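Local coordinates for ABC transporter, substrate-binding protein (Clostridium perfringens, PDB 4EDP) that probably binds a small solute outside the membrane and delivers it to the membrane-bound permease of an ABC importer, at residues V53-P56 and F57-H61; I69-N72 and S73-L76; E119-E122 and K123-S126; I153-W156 and E157-W160; V343-W346 and N347-M350. All blocks are in the same frame, centred on the assembly; numbering follows the deposited sequence.

Contact 1: V53-P56 and F57-H61; sequences VFEP and FAKEH
Glu55 turns CG away from its own carbonyl carbon (chi1 -79°) and then folds at chi2, while Lys59, one helical turn on, runs out straight and bends only at its last torsion (chi4 61°). The two bends bring the charged ends together: Lys59 NZ stands 3.1 Å from Glu55 OE1, a salt bridge whose hydrogen bond is weak. The ammonium also passes near the glutamate stem, Glu55 CB lying 3.8 Å from Lys59 NZ. The pair spans positions i and i+4 and runs beside the backbone bond from Lys59 N to Glu55 O (2.9 Å). On either side of that bond, Ala58 N donates to Phe54 O and Glu60 N to Pro56 O. Pro56 has no N-H to give to the turn before, and the helix kinks there.

Elsewhere on helix 46-61, Val53, Phe54 and Phe57 are buried against helix 276-286 and against strands 37-41 and 65-69 of the same beta-alpha-beta unit: Phe54 packs on Val39 and Leu67, and Phe57 meets Phe282 edge-to-face. His61 lays CD2 over one face of the Phe57 ring, toward its rim and 3.3 Å above its plane. The Glu55–Lys59 pair, by contrast, lies at an exposed surface, where solvent would be expected to screen the attraction and make its contribution modest.

Contact 2: I69-N72 and S73-L76; sequences IGNN and SERL
A capping box opens helix 72-81: Asn71, the N-cap residue, and Glu74 each take the backbone N-H of the other. Asn71 OD1 accepts from Glu74 N at 2.9 Å, the donor lying nearly along the C=O axis, and Glu74 OE1 accepts from Asn71 N at 2.8 Å through its anti lone pair. Both residues hold CG between the backbone N and the carbonyl carbon (chi1 63° for Asn71, 61° for Glu74), a setting that turns Asn71 OD1 forward and the Glu74 carboxylate back, each to the other's main chain. The side chains cross at about a right angle, yet amide and carboxylate are stacked with their planes only 14° apart. Glu74 OE1 also comes within 3.3 Å of Gly70 CA, where a glycine has no side chain to obstruct it.

Arg75 reaches back over the same turn. Its chain bends at chi3, and NE donates to Gly70 O at 2.7 Å; the oxygen lies in the guanidinium plane, but the nitrogen sits well above the carbonyl plane. Backbone bonds from Arg75 N to Asn71 O and from Leu76 N to Asn72 O begin the helix proper.

The rest of the guanidinium turns inward, NH1 to Tyr91 O of strand 89-93 and NH2 to Ser40 OG of strand 37-41, with Trp42 in cation-pi contact. Asn72 OD1 accepts from Ala93 N, and Leu76 packs on Phe96 of helix 94-103.

Contact 3: E119-E122 and K123-S126; sequences EMNE and KAKS
From Met120 and Asn121, both in extended conformation, the chain folds at Glu122 into helical backbone angles, and Lys125 N closes the first turn on Asn121 O at 3.0 Å. The Asn121 side chain adds a second bond across that turn. Its CG stands between the backbone N and the carbonyl carbon (chi1 64°), which swings OD1 forward to accept from Ala124 N at 2.9 Å in a nearly straight bond; the donor is tilted 28° from the plane of the amide carbonyl. The methyl of Ala124 also touches this oxygen, with CB 3.5 Å from Asn121 OD1.

This side-chain-to-backbone hydrogen bond bridges the turn that leads into helix 125-130. Downstream, Lys123 O accepts from both Ser126 N and Ser126 OG, the hydroxyl at 2.7 Å.

In the conformer modelled here, one of two, Lys125 stretches back along the incoming chain: its CG rests 3.7 Å from Met120 CB, and its NZ makes a hydrogen bond to Ser118 O. Met120 curls under the turn through its bent chi3, setting CE 3.8 Å from Ala124 CB in an apolar contact, on the buried side where Pro134 and Leu287 also pack.

Outside, one water bridges two charged ends. It donates to Glu122 OE2 at 2.6 Å and accepts weakly from Lys123 NZ, which has a second, also weak, partner in Ala327 O. The Lys123 side chain touches Leu262 and Val324.

Contact 4: I153-W156 and E157-W160; sequences INSW and EDLW
Asp158 points its carboxylate back at the start of the turn, CG lying beside the backbone N and anti to the carbonyl carbon (chi1 -73°), and OD2 receives two main-chain N-H groups. Asn154 N arrives on the anti lone pair at 2.8 Å, whereas Ser155 N, at 3.2 Å, comes from well above the carboxylate plane. A water also donates to this oxygen. Ser155 answers in the reverse direction: with chi1 66° its OG sits between N and the carbonyl carbon and accepts from Asp158 N at 3.2 Å, a donor it shares with Ser155 O, neither bond being straight. The two residues thus exchange side-chain-to-backbone bonds where the connection between strands 135-145 and 168-171 winds into a 3-10 turn that includes 157-160.

Glu157 bends at chi2, bringing OE1 to 3.5 Å from Ser155 CB; a second water links this oxygen to Trp156 N. On the buried side Trp156 and Leu159 lie alongside each other, pointing the same way, with Leu159 CD1 at the indole edge, 4.1 Å from Trp156 CE3. Trp156 NE1 donates to Gly259 O. The Trp160 ring presents its own edge to the backbone, CZ3 3.4 Å from Trp156 O, while its NE1 bonds to Glu204 O.

Contact 5: V343-W346 and N347-M350; sequences VNNW and NRIM
Met350 crosses obliquely over one face of the Trp346 indole, a Met-aromatic contact one turn apart on helix 332-350, the last helix of the chain. Its CG stands 4.0 Å from the centroid of the Trp346 five-membered ring and 15° off the normal, a CH-pi contact, while SD lies farther off above the six-membered ring, 5.4 Å from its centroid. Trp346 CG is anti to the backbone N (chi1 -179°), and the ring extends to Ile170 and Thr215 on two strands and to Leu205 of helix 199-208; Trp346 NE1 makes a weak hydrogen bond to Asp172 OD1.

Asn347 crosses the indole at about a right angle. Its OD1 lies in the ring plane at the edge, 3.7 Å from Trp346 CD1, and its ND2 lies alongside Val343, 3.6 Å from CG1 of that valine.

Nearer the surface Asn345, which also touches helix 199-208, and Arg348 run side by side with amide and guanidinium almost perpendicular, 88° apart. A bend at chi3 carries Arg348 NH2 back to donate to Asn345 OD1 at 3.3 Å, from above the carbonyl plane. A single water closes this small ring of polar groups, donating to Asn345 OD1 and accepting from Arg348 NE at 3.0 Å.

How the contacts relate
All five contacts are local, following one another along the chain with none nested or crossed. Contact 1 lies in helix 46-61 of the beta-alpha-beta unit that ends at strand 65-69, and contact 2 turns that strand's exit into helix 72-81; their centres are about 23 Å apart. Contact 3 turns the chain into helix 125-130, against strand 262-269. Contact 4 turns the link between strands 135-145 and 168-171, and contact 5 lies near the C terminus, packing on strands 168-171 and 212-216; these two centres are about 22 Å apart. Contacts 4 and 5 lie across the chain's centre from contact 1, their centres each about 46 Å from that of contact 1, consistent with the two-lobed fold of solute-binding proteins.

Contact 1: V53-P56 and F57-H61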
loop_
_atom_site.group_PDB
_atom_site.type_symbol
_atom_site.label_atom_id
_atom_site.label_comp_id
_atom_site.label_asym_id
_atom_site.label_seq_id
_atom_site.Cartn_x
_atom_site.Cartn_y
_atom_site.Cartn_z
ATOM N N VAL A 53 17.676 -4.045 9.074
ATOM C CA VAL A 53 16.874 -3.350 10.069
ATOM C C VAL A 53 17.022 -3.748 11.540
ATOM O O VAL A 53 17.399 -2.932 12.387
ATOM C CB VAL A 53 15.373 -3.507 9.696
ATOM C CG1 VAL A 53 14.470 -2.864 10.751
ATOM C CG2 VAL A 53 15.118 -2.906 8.317
ATOM N N PHE A 54 16.757 -5.006 11.838
ATOM C CA PHE A 54 16.729 -5.443 13.218
ATOM C C PHE A 54 18.054 -5.595 13.944
ATOM O O PHE A 54 18.189 -5.148 15.079
ATOM C CB PHE A 54 15.908 -6.718 13.318
ATOM C CG PHE A 54 14.519 -6.561 12.777
ATOM C CD1 PHE A 54 13.643 -5.660 13.356
ATOM C CD2 PHE A 54 14.080 -7.314 11.704
ATOM C CE1 PHE A 54 12.364 -5.498 12.861
ATOM C CE2 PHE A 54 12.788 -7.162 11.217
ATOM C CZ PHE A 54 11.938 -6.243 11.792
ATOM N N GLU A 55 19.022 -6.228 13.304
ATOM C CA GLU A 55 20.309 -6.448 13.953
ATOM C C GLU A 55 21.017 -5.167 14.371
ATOM O O GLU A 55 21.553 -5.095 15.489
ATOM C CB GLU A 55 21.214 -7.306 13.072
ATOM C CG GLU A 55 20.900 -8.796 13.114
ATOM C CD GLU A 55 21.312 -9.464 14.429
ATOM O OE1 GLU A 55 21.586 -8.751 15.426
ATOM O OE2 GLU A 55 21.377 -10.719 14.463
ATOM N N PRO A 56 21.036 -4.154 13.491
ATOM C CA PRO A 56 21.721 -2.948 13.916
ATOM C C PRO A 56 21.073 -2.330 15.146
ATOM O O PRO A 56 21.779 -1.878 16.048
ATOM C CB PRO A 56 21.617 -2.041 12.691
ATOM C CG PRO A 56 21.544 -2.993 11.556
ATOM C CD PRO A 56 20.684 -4.103 12.063
ATOM N N PHE A 57 19.743 -2.334 15.192
ATOM C CA PHE A 57 19.001 -1.799 16.334
ATOM C C PHE A 57 19.343 -2.607 17.589
ATOM O O PHE A 57 19.704 -2.046 18.629
ATOM C CB PHE A 57 17.491 -1.850 16.065
ATOM C CG PHE A 57 16.661 -1.270 17.178
ATOM C CD1 PHE A 57 16.418 0.087 17.235
ATOM C CD2 PHE A 57 16.126 -2.086 18.155
ATOM C CE1 PHE A 57 15.658 0.629 18.263
ATOM C CE2 PHE A 57 15.362 -1.561 19.181
ATOM C CZ PHE A 57 15.129 -0.198 19.240
ATOM N N ALA A 58 19.237 -3.925 17.473
ATOM C CA ALA A 58 19.537 -4.843 18.580
ATOM C C ALA A 58 20.923 -4.610 19.176
ATOM O O ALA A 58 21.093 -4.629 20.398
ATOM C CB ALA A 58 19.402 -6.285 18.112
ATOM N N LYS A 59 21.916 -4.412 18.315
ATOM C CA LYS A 59 23.287 -4.178 18.757
ATOM C C LYS A 59 23.461 -2.799 19.380
ATOM O O LYS A 59 24.190 -2.631 20.361
ATOM C CB LYS A 59 24.269 -4.331 17.592
ATOM C CG LYS A 59 24.397 -5.756 17.051
ATOM C CD LYS A 59 25.498 -5.854 15.994
ATOM C CE LYS A 59 25.704 -7.296 15.507
ATOM N NZ LYS A 59 24.484 -7.866 14.860
ATOM N N GLU A 60 22.801 -1.807 18.801
ATOM C CA GLU A 60 22.889 -0.450 19.309
ATOM C C GLU A 60 22.275 -0.298 20.705
ATOM O O GLU A 60 22.819 0.427 21.553
ATOM C CB GLU A 60 22.210 0.520 18.329
ATOM C CG GLU A 60 22.049 1.956 18.839
ATOM C CD GLU A 60 23.364 2.632 19.190
ATOM O OE1 GLU A 60 24.444 2.094 18.846
ATOM O OE2 GLU A 60 23.318 3.716 19.814
ATOM N N HIS A 61 21.159 -0.987 20.944
ATOM C CA HIS A 61 20.443 -0.890 22.216
ATOM C C HIS A 61 20.711 -2.023 23.189
ATOM O O HIS A 61 20.174 -2.025 24.296
ATOM C CB HIS A 61 18.934 -0.779 21.965
ATOM C CG HIS A 61 18.528 0.509 21.328
ATOM N ND1 HIS A 61 18.210 1.630 22.066
ATOM C CD2 HIS A 61 18.397 0.864 20.028
ATOM C CE1 HIS A 61 17.893 2.617 21.245
ATOM N NE2 HIS A 61 18.004 2.180 20.004
#

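Contact 2: I69-N72 and S73-L76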
loop_
_atom_site.group_PDB
_atom_site.type_symbol
_atom_site.label_atom_id
_atom_site.label_comp_id
_atom_site.label_asym_id
_atom_site.label_seq_id
_atom_site.Cartn_x
_atom_site.Cartn_y
_atom_site.Cartn_z
ATOM N N ILE A 69 6.400 -14.244 12.633
ATOM C CA ILE A 69 6.061 -14.021 11.229
ATOM C C ILE A 69 4.780 -14.682 10.736
ATOM O O ILE A 69 4.289 -15.636 11.328
ATOM C CB ILE A 69 7.241 -14.423 10.310
ATOM C CG1 ILE A 69 7.404 -15.933 10.238
ATOM C CG2 ILE A 69 8.538 -13.778 10.791
ATOM C CD1 ILE A 69 8.573 -16.354 9.369
ATOM N N GLY A 70 4.260 -14.156 9.634
ATOM C CA GLY A 70 3.032 -14.651 9.010
ATOM C C GLY A 70 2.449 -13.548 8.147
ATOM O O GLY A 70 3.014 -12.454 8.073
ATOM N N ASN A 71 1.331 -13.816 7.480
ATOM C CA ASN A 71 0.715 -12.787 6.631
ATOM C C ASN A 71 -0.139 -11.819 7.463
ATOM O O ASN A 71 -0.388 -12.058 8.644
ATOM C CB ASN A 71 -0.066 -13.415 5.457
ATOM C CG ASN A 71 -1.244 -14.267 5.900
ATOM O OD1 ASN A 71 -1.999 -13.899 6.796
ATOM N ND2 ASN A 71 -1.430 -15.402 5.233
ATOM N N ASN A 72 -0.569 -10.714 6.858
ATOM C CA ASN A 72 -1.388 -9.724 7.567
ATOM C C ASN A 72 -2.528 -10.312 8.374
ATOM O O ASN A 72 -2.643 -10.097 9.584
ATOM C CB ASN A 72 -2.034 -8.748 6.571
ATOM C CG ASN A 72 -1.093 -7.677 6.082
ATOM O OD1 ASN A 72 -0.640 -6.826 6.858
ATOM N ND2 ASN A 72 -0.873 -7.640 4.766
ATOM N N SER A 73 -3.365 -11.075 7.686
ATOM C CA SER A 73 -4.567 -11.615 8.281
ATOM C C SER A 73 -4.344 -12.586 9.429
ATOM O O SER A 73 -4.998 -12.477 10.473
ATOM C CB SER A 73 -5.437 -12.245 7.198
ATOM O OG SER A 73 -6.611 -12.784 7.771
ATOM N N GLU A 74 -3.416 -13.518 9.258
ATOM C CA GLU A 74 -3.177 -14.486 10.308
ATOM C C GLU A 74 -2.545 -13.843 11.534
ATOM O O GLU A 74 -2.895 -14.187 12.648
ATOM C CB GLU A 74 -2.375 -15.688 9.798
ATOM C CG GLU A 74 -0.998 -15.412 9.259
ATOM C CD GLU A 74 -0.446 -16.613 8.476
ATOM O OE1 GLU A 74 0.603 -16.482 7.812
ATOM O OE2 GLU A 74 -1.081 -17.687 8.504
ATOM N N ARG A 75 -1.613 -12.923 11.334
ATOM C CA ARG A 75 -0.995 -12.239 12.462
ATOM C C ARG A 75 -2.031 -11.388 13.201
ATOM O O ARG A 75 -2.103 -11.427 14.428
ATOM C CB ARG A 75 0.204 -11.399 12.015
ATOM C CG ARG A 75 1.339 -12.266 11.513
ATOM C CD ARG A 75 2.605 -11.516 11.172
ATOM N NE ARG A 75 2.473 -10.610 10.029
ATOM C CZ ARG A 75 2.311 -9.300 10.121
ATOM N NH1 ARG A 75 2.219 -8.571 9.015
ATOM N NH2 ARG A 75 2.258 -8.713 11.308
ATOM N N LEU A 76 -2.834 -10.629 12.456
ATOM C CA LEU A 76 -3.861 -9.792 13.081
ATOM C C LEU A 76 -4.900 -10.631 13.830
ATOM O O LEU A 76 -5.282 -10.309 14.946
ATOM C CB LEU A 76 -4.572 -8.922 12.040
ATOM C CG LEU A 76 -5.691 -8.050 12.635
ATOM C CD1 LEU A 76 -5.139 -7.110 13.714
ATOM C CD2 LEU A 76 -6.431 -7.265 11.552
#

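Contact 3: E119-E122 and K123-S126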
loop_
_atom_site.group_PDB
_atom_site.type_symbol
_atom_site.label_atom_id
_atom_site.label_comp_id
_atom_site.label_asym_id
_atom_site.label_seq_id
_atom_site.Cartn_x
_atom_site.Cartn_y
_atom_site.Cartn_z
ATOM N N GLU A 119 9.877 14.301 9.747
ATOM C CA GLU A 119 10.488 14.217 8.423
ATOM C C GLU A 119 9.635 13.482 7.380
ATOM O O GLU A 119 10.019 13.387 6.222
ATOM C CB GLU A 119 11.890 13.592 8.557
ATOM C CG GLU A 119 12.824 14.459 9.388
ATOM C CD GLU A 119 14.194 13.847 9.661
ATOM O OE1 GLU A 119 14.556 12.779 9.121
ATOM O OE2 GLU A 119 14.922 14.461 10.455
ATOM N N MET A 120 8.462 13.004 7.776
ATOM C CA MET A 120 7.576 12.294 6.867
ATOM C C MET A 120 7.027 13.246 5.813
ATOM O O MET A 120 6.852 14.443 6.081
ATOM C CB MET A 120 6.432 11.634 7.654
ATOM C CG MET A 120 6.925 10.430 8.505
ATOM S SD MET A 120 5.756 9.773 9.719
ATOM C CE MET A 120 4.536 8.989 8.641
ATOM N N ASN A 121 6.780 12.736 4.610
ATOM C CA ASN A 121 6.222 13.581 3.559
ATOM C C ASN A 121 4.767 13.882 3.944
ATOM O O ASN A 121 4.199 13.183 4.774
ATOM C CB ASN A 121 6.398 12.956 2.170
ATOM C CG ASN A 121 5.654 11.657 1.996
ATOM O OD1 ASN A 121 4.437 11.587 2.188
ATOM N ND2 ASN A 121 6.369 10.632 1.523
ATOM N N GLU A 122 4.188 14.929 3.360
ATOM C CA GLU A 122 2.842 15.357 3.716
ATOM C C GLU A 122 1.778 14.271 3.572
ATOM O O GLU A 122 0.868 14.198 4.394
ATOM C CB GLU A 122 2.432 16.563 2.884
ATOM C CG GLU A 122 1.083 17.116 3.303
ATOM C CD GLU A 122 0.563 18.187 2.388
ATOM O OE1 GLU A 122 1.378 18.805 1.684
ATOM O OE2 GLU A 122 -0.676 18.412 2.386
ATOM N N LYS A 123 1.864 13.437 2.537
ATOM C CA LYS A 123 0.879 12.363 2.383
ATOM C C LYS A 123 0.972 11.314 3.507
ATOM O O LYS A 123 -0.055 10.898 4.067
ATOM C CB LYS A 123 0.998 11.680 1.021
ATOM C CG LYS A 123 0.878 12.607 -0.145
ATOM C CD LYS A 123 -0.414 13.348 -0.185
ATOM C CE LYS A 123 -0.387 14.342 -1.330
ATOM N NZ LYS A 123 -1.601 15.163 -1.346
ATOM N N ALA A 124 2.191 10.882 3.814
ATOM C CA ALA A 124 2.423 9.896 4.872
ATOM C C ALA A 124 1.995 10.472 6.234
ATOM O O ALA A 124 1.580 9.726 7.125
ATOM C CB ALA A 124 3.927 9.434 4.871
ATOM N N LYS A 125 2.092 11.786 6.408
ATOM C CA LYS A 125 1.680 12.399 7.674
ATOM C C LYS A 125 0.190 12.222 7.965
ATOM O O LYS A 125 -0.253 12.408 9.092
ATOM C CB LYS A 125 2.146 13.850 7.779
ATOM C CG LYS A 125 3.615 13.947 8.150
ATOM C CD LYS A 125 4.123 15.381 8.133
ATOM C CE LYS A 125 5.538 15.467 8.681
ATOM N NZ LYS A 125 6.132 16.837 8.577
ATOM N N SER A 126 -0.594 11.837 6.961
ATOM C CA SER A 126 -1.998 11.520 7.227
ATOM C C SER A 126 -2.104 10.398 8.302
ATOM O O SER A 126 -3.053 10.372 9.087
ATOM C CB SER A 126 -2.700 11.100 5.934
ATOM O OG SER A 126 -2.137 9.909 5.409
HETATM O O HOH W 1 -1.547 15.985 1.915
#

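Contact 4: I153-W156 and E157-W160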
loop_
_atom_site.group_PDB
_atom_site.type_symbol
_atom_site.label_atom_id
_atom_site.label_comp_id
_atom_site.label_asym_id
_atom_site.label_seq_id
_atom_site.Cartn_x
_atom_site.Cartn_y
_atom_site.Cartn_z
ATOM N N ILE A 153 -4.162 6.730 -23.636
ATOM C CA ILE A 153 -4.642 6.600 -22.264
ATOM C C ILE A 153 -3.798 7.530 -21.394
ATOM O O ILE A 153 -2.602 7.273 -21.173
ATOM C CB ILE A 153 -4.516 5.146 -21.732
ATOM C CG1 ILE A 153 -5.253 4.169 -22.640
ATOM C CG2 ILE A 153 -5.043 5.077 -20.309
ATOM C CD1 ILE A 153 -4.992 2.696 -22.334
ATOM N N ASN A 154 -4.410 8.606 -20.917
ATOM C CA ASN A 154 -3.714 9.602 -20.101
ATOM C C ASN A 154 -4.265 9.731 -18.688
ATOM O O ASN A 154 -3.526 9.836 -17.709
ATOM C CB ASN A 154 -3.821 10.969 -20.788
ATOM C CG ASN A 154 -3.043 11.028 -22.084
ATOM O OD1 ASN A 154 -1.840 10.780 -22.097
ATOM N ND2 ASN A 154 -3.714 11.391 -23.169
ATOM N N SER A 155 -5.579 9.659 -18.584
ATOM C CA SER A 155 -6.281 9.883 -17.314
ATOM C C SER A 155 -6.955 8.587 -16.866
ATOM O O SER A 155 -7.077 7.640 -17.648
ATOM C CB SER A 155 -7.366 10.924 -17.541
ATOM O OG SER A 155 -8.346 10.397 -18.417
ATOM N N TRP A 156 -7.417 8.536 -15.619
ATOM C CA TRP A 156 -8.129 7.358 -15.153
ATOM C C TRP A 156 -9.417 7.165 -15.964
ATOM O O TRP A 156 -9.796 6.033 -16.291
ATOM C CB TRP A 156 -8.521 7.486 -13.676
ATOM C CG TRP A 156 -7.377 7.495 -12.689
ATOM C CD1 TRP A 156 -7.038 8.522 -11.834
ATOM C CD2 TRP A 156 -6.433 6.447 -12.435
ATOM N NE1 TRP A 156 -5.948 8.171 -11.083
ATOM C CE2 TRP A 156 -5.560 6.904 -11.422
ATOM C CE3 TRP A 156 -6.229 5.167 -12.966
ATOM C CZ2 TRP A 156 -4.500 6.142 -10.956
ATOM C CZ3 TRP A 156 -5.181 4.417 -12.493
ATOM C CH2 TRP A 156 -4.327 4.895 -11.511
ATOM N N GLU A 157 -10.080 8.276 -16.283
ATOM C CA GLU A 157 -11.335 8.225 -17.023
ATOM C C GLU A 157 -11.198 7.606 -18.418
ATOM O O GLU A 157 -12.169 7.057 -18.942
ATOM C CB GLU A 157 -11.979 9.606 -17.105
ATOM C CG GLU A 157 -12.394 10.181 -15.724
ATOM C CD GLU A 157 -11.278 10.768 -14.852
ATOM O OE1 GLU A 157 -10.088 10.870 -15.274
ATOM O OE2 GLU A 157 -11.635 11.185 -13.711
ATOM N N ASP A 158 -10.006 7.702 -19.003
ATOM C CA ASP A 158 -9.737 7.118 -20.327
ATOM C C ASP A 158 -9.898 5.591 -20.327
ATOM O O ASP A 158 -10.075 4.990 -21.388
ATOM C CB ASP A 158 -8.343 7.498 -20.869
ATOM C CG ASP A 158 -8.235 8.945 -21.316
ATOM O OD1 ASP A 158 -9.260 9.590 -21.649
ATOM O OD2 ASP A 158 -7.086 9.426 -21.376
ATOM N N LEU A 159 -9.847 4.955 -19.156
ATOM C CA LEU A 159 -10.029 3.494 -19.080
ATOM C C LEU A 159 -11.434 3.073 -19.539
ATOM O O LEU A 159 -11.646 1.923 -19.907
ATOM C CB LEU A 159 -9.769 2.988 -17.651
ATOM C CG LEU A 159 -8.312 3.112 -17.163
ATOM C CD1 LEU A 159 -8.231 2.776 -15.662
ATOM C CD2 LEU A 159 -7.361 2.230 -17.979
ATOM N N TRP A 160 -12.376 4.014 -19.520
ATOM C CA TRP A 160 -13.755 3.785 -19.968
ATOM C C TRP A 160 -13.979 3.925 -21.471
ATOM O O TRP A 160 -15.079 3.658 -21.951
ATOM C CB TRP A 160 -14.720 4.729 -19.241
ATOM C CG TRP A 160 -15.140 4.297 -17.856
ATOM C CD1 TRP A 160 -16.343 3.760 -17.521
ATOM C CD2 TRP A 160 -14.376 4.354 -16.632
ATOM N NE1 TRP A 160 -16.381 3.463 -16.184
ATOM C CE2 TRP A 160 -15.190 3.817 -15.612
ATOM C CE3 TRP A 160 -13.095 4.794 -16.303
ATOM C CZ2 TRP A 160 -14.767 3.711 -14.296
ATOM C CZ3 TRP A 160 -12.678 4.695 -14.993
ATOM C CH2 TRP A 160 -13.508 4.158 -14.003
HETATM O O HOH W 2 -6.656 11.028 -23.353
HETATM O O HOH W 3 -7.746 11.093 -14.092
#

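Contact 5: V343-W346 and N347-M350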
loop_
_atom_site.group_PDB
_atom_site.type_symbol
_atom_site.label_atom_id
_atom_site.label_comp_id
_atom_site.label_asym_id
_atom_site.label_seq_id
_atom_site.Cartn_x
_atom_site.Cartn_y
_atom_site.Cartn_z
ATOM N N VAL A 343 -17.488 -5.277 -1.253
ATOM C CA VAL A 343 -17.196 -6.606 -1.767
ATOM C C VAL A 343 -18.449 -7.233 -2.404
ATOM O O VAL A 343 -18.382 -7.785 -3.494
ATOM C CB VAL A 343 -16.634 -7.499 -0.663
ATOM C CG1 VAL A 343 -16.554 -8.932 -1.131
ATOM C CG2 VAL A 343 -15.264 -6.978 -0.230
ATOM N N ASN A 344 -19.587 -7.145 -1.719
ATOM C CA ASN A 344 -20.837 -7.677 -2.263
ATOM C C ASN A 344 -21.170 -7.023 -3.603
ATOM O O ASN A 344 -21.430 -7.711 -4.592
ATOM C CB ASN A 344 -21.998 -7.481 -1.282
ATOM C CG ASN A 344 -21.929 -8.416 -0.092
ATOM O OD1 ASN A 344 -21.068 -9.291 -0.029
ATOM N ND2 ASN A 344 -22.858 -8.254 0.848
ATOM N N ASN A 345 -21.150 -5.697 -3.633
ATOM C CA ASN A 345 -21.440 -4.938 -4.863
ATOM C C ASN A 345 -20.481 -5.284 -6.002
ATOM O O ASN A 345 -20.895 -5.462 -7.152
ATOM C CB ASN A 345 -21.323 -3.437 -4.616
ATOM C CG ASN A 345 -22.529 -2.841 -3.903
ATOM O OD1 ASN A 345 -23.619 -3.413 -3.901
ATOM N ND2 ASN A 345 -22.341 -1.647 -3.336
ATOM N N TRP A 346 -19.198 -5.366 -5.670
ATOM C CA TRP A 346 -18.146 -5.658 -6.652
ATOM C C TRP A 346 -18.355 -7.020 -7.282
ATOM O O TRP A 346 -18.371 -7.150 -8.505
ATOM C CB TRP A 346 -16.783 -5.626 -5.969
ATOM C CG TRP A 346 -15.610 -5.887 -6.876
ATOM C CD1 TRP A 346 -15.124 -7.110 -7.270
ATOM C CD2 TRP A 346 -14.737 -4.902 -7.458
ATOM N NE1 TRP A 346 -14.017 -6.938 -8.067
ATOM C CE2 TRP A 346 -13.754 -5.594 -8.189
ATOM C CE3 TRP A 346 -14.685 -3.503 -7.411
ATOM C CZ2 TRP A 346 -12.748 -4.935 -8.890
ATOM C CZ3 TRP A 346 -13.688 -2.842 -8.101
ATOM C CH2 TRP A 346 -12.727 -3.560 -8.838
ATOM N N ASN A 347 -18.508 -8.035 -6.437
ATOM C CA ASN A 347 -18.718 -9.390 -6.920
ATOM C C ASN A 347 -19.995 -9.521 -7.751
ATOM O O ASN A 347 -20.009 -10.221 -8.750
ATOM C CB ASN A 347 -18.706 -10.388 -5.755
ATOM C CG ASN A 347 -17.320 -10.546 -5.132
ATOM O OD1 ASN A 347 -16.310 -10.249 -5.769
ATOM N ND2 ASN A 347 -17.268 -11.040 -3.899
ATOM N N ARG A 348 -21.063 -8.854 -7.331
ATOM C CA ARG A 348 -22.321 -8.876 -8.068
ATOM C C ARG A 348 -22.107 -8.311 -9.468
ATOM O O ARG A 348 -22.620 -8.842 -10.450
ATOM C CB ARG A 348 -23.377 -8.060 -7.316
ATOM C CG ARG A 348 -24.713 -7.879 -8.035
ATOM C CD ARG A 348 -25.693 -7.106 -7.156
ATOM N NE ARG A 348 -25.155 -5.814 -6.734
ATOM C CZ ARG A 348 -25.226 -4.690 -7.448
ATOM N NH1 ARG A 348 -25.822 -4.681 -8.635
ATOM N NH2 ARG A 348 -24.691 -3.569 -6.976
ATOM N N ILE A 349 -21.320 -7.245 -9.552
ATOM C CA ILE A 349 -21.035 -6.575 -10.819
ATOM C C ILE A 349 -20.015 -7.233 -11.720
ATOM O O ILE A 349 -20.238 -7.370 -12.920
ATOM C CB ILE A 349 -20.461 -5.165 -10.582
ATOM C CG1 ILE A 349 -21.551 -4.217 -10.126
ATOM C CG2 ILE A 349 -19.862 -4.630 -11.859
ATOM C CD1 ILE A 349 -21.027 -2.820 -9.857
ATOM N N MET A 350 -18.878 -7.600 -11.150
ATOM C CA MET A 350 -17.786 -8.176 -11.924
ATOM C C MET A 350 -17.844 -9.698 -12.037
ATOM O O MET A 350 -17.439 -10.262 -13.058
ATOM C CB MET A 350 -16.445 -7.779 -11.285
ATOM C CG MET A 350 -16.129 -6.278 -11.296
ATOM S SD MET A 350 -15.741 -5.648 -12.942
ATOM C CE MET A 350 -15.791 -3.874 -12.658
HETATM O O HOH W 4 -24.820 -6.245 -3.834
#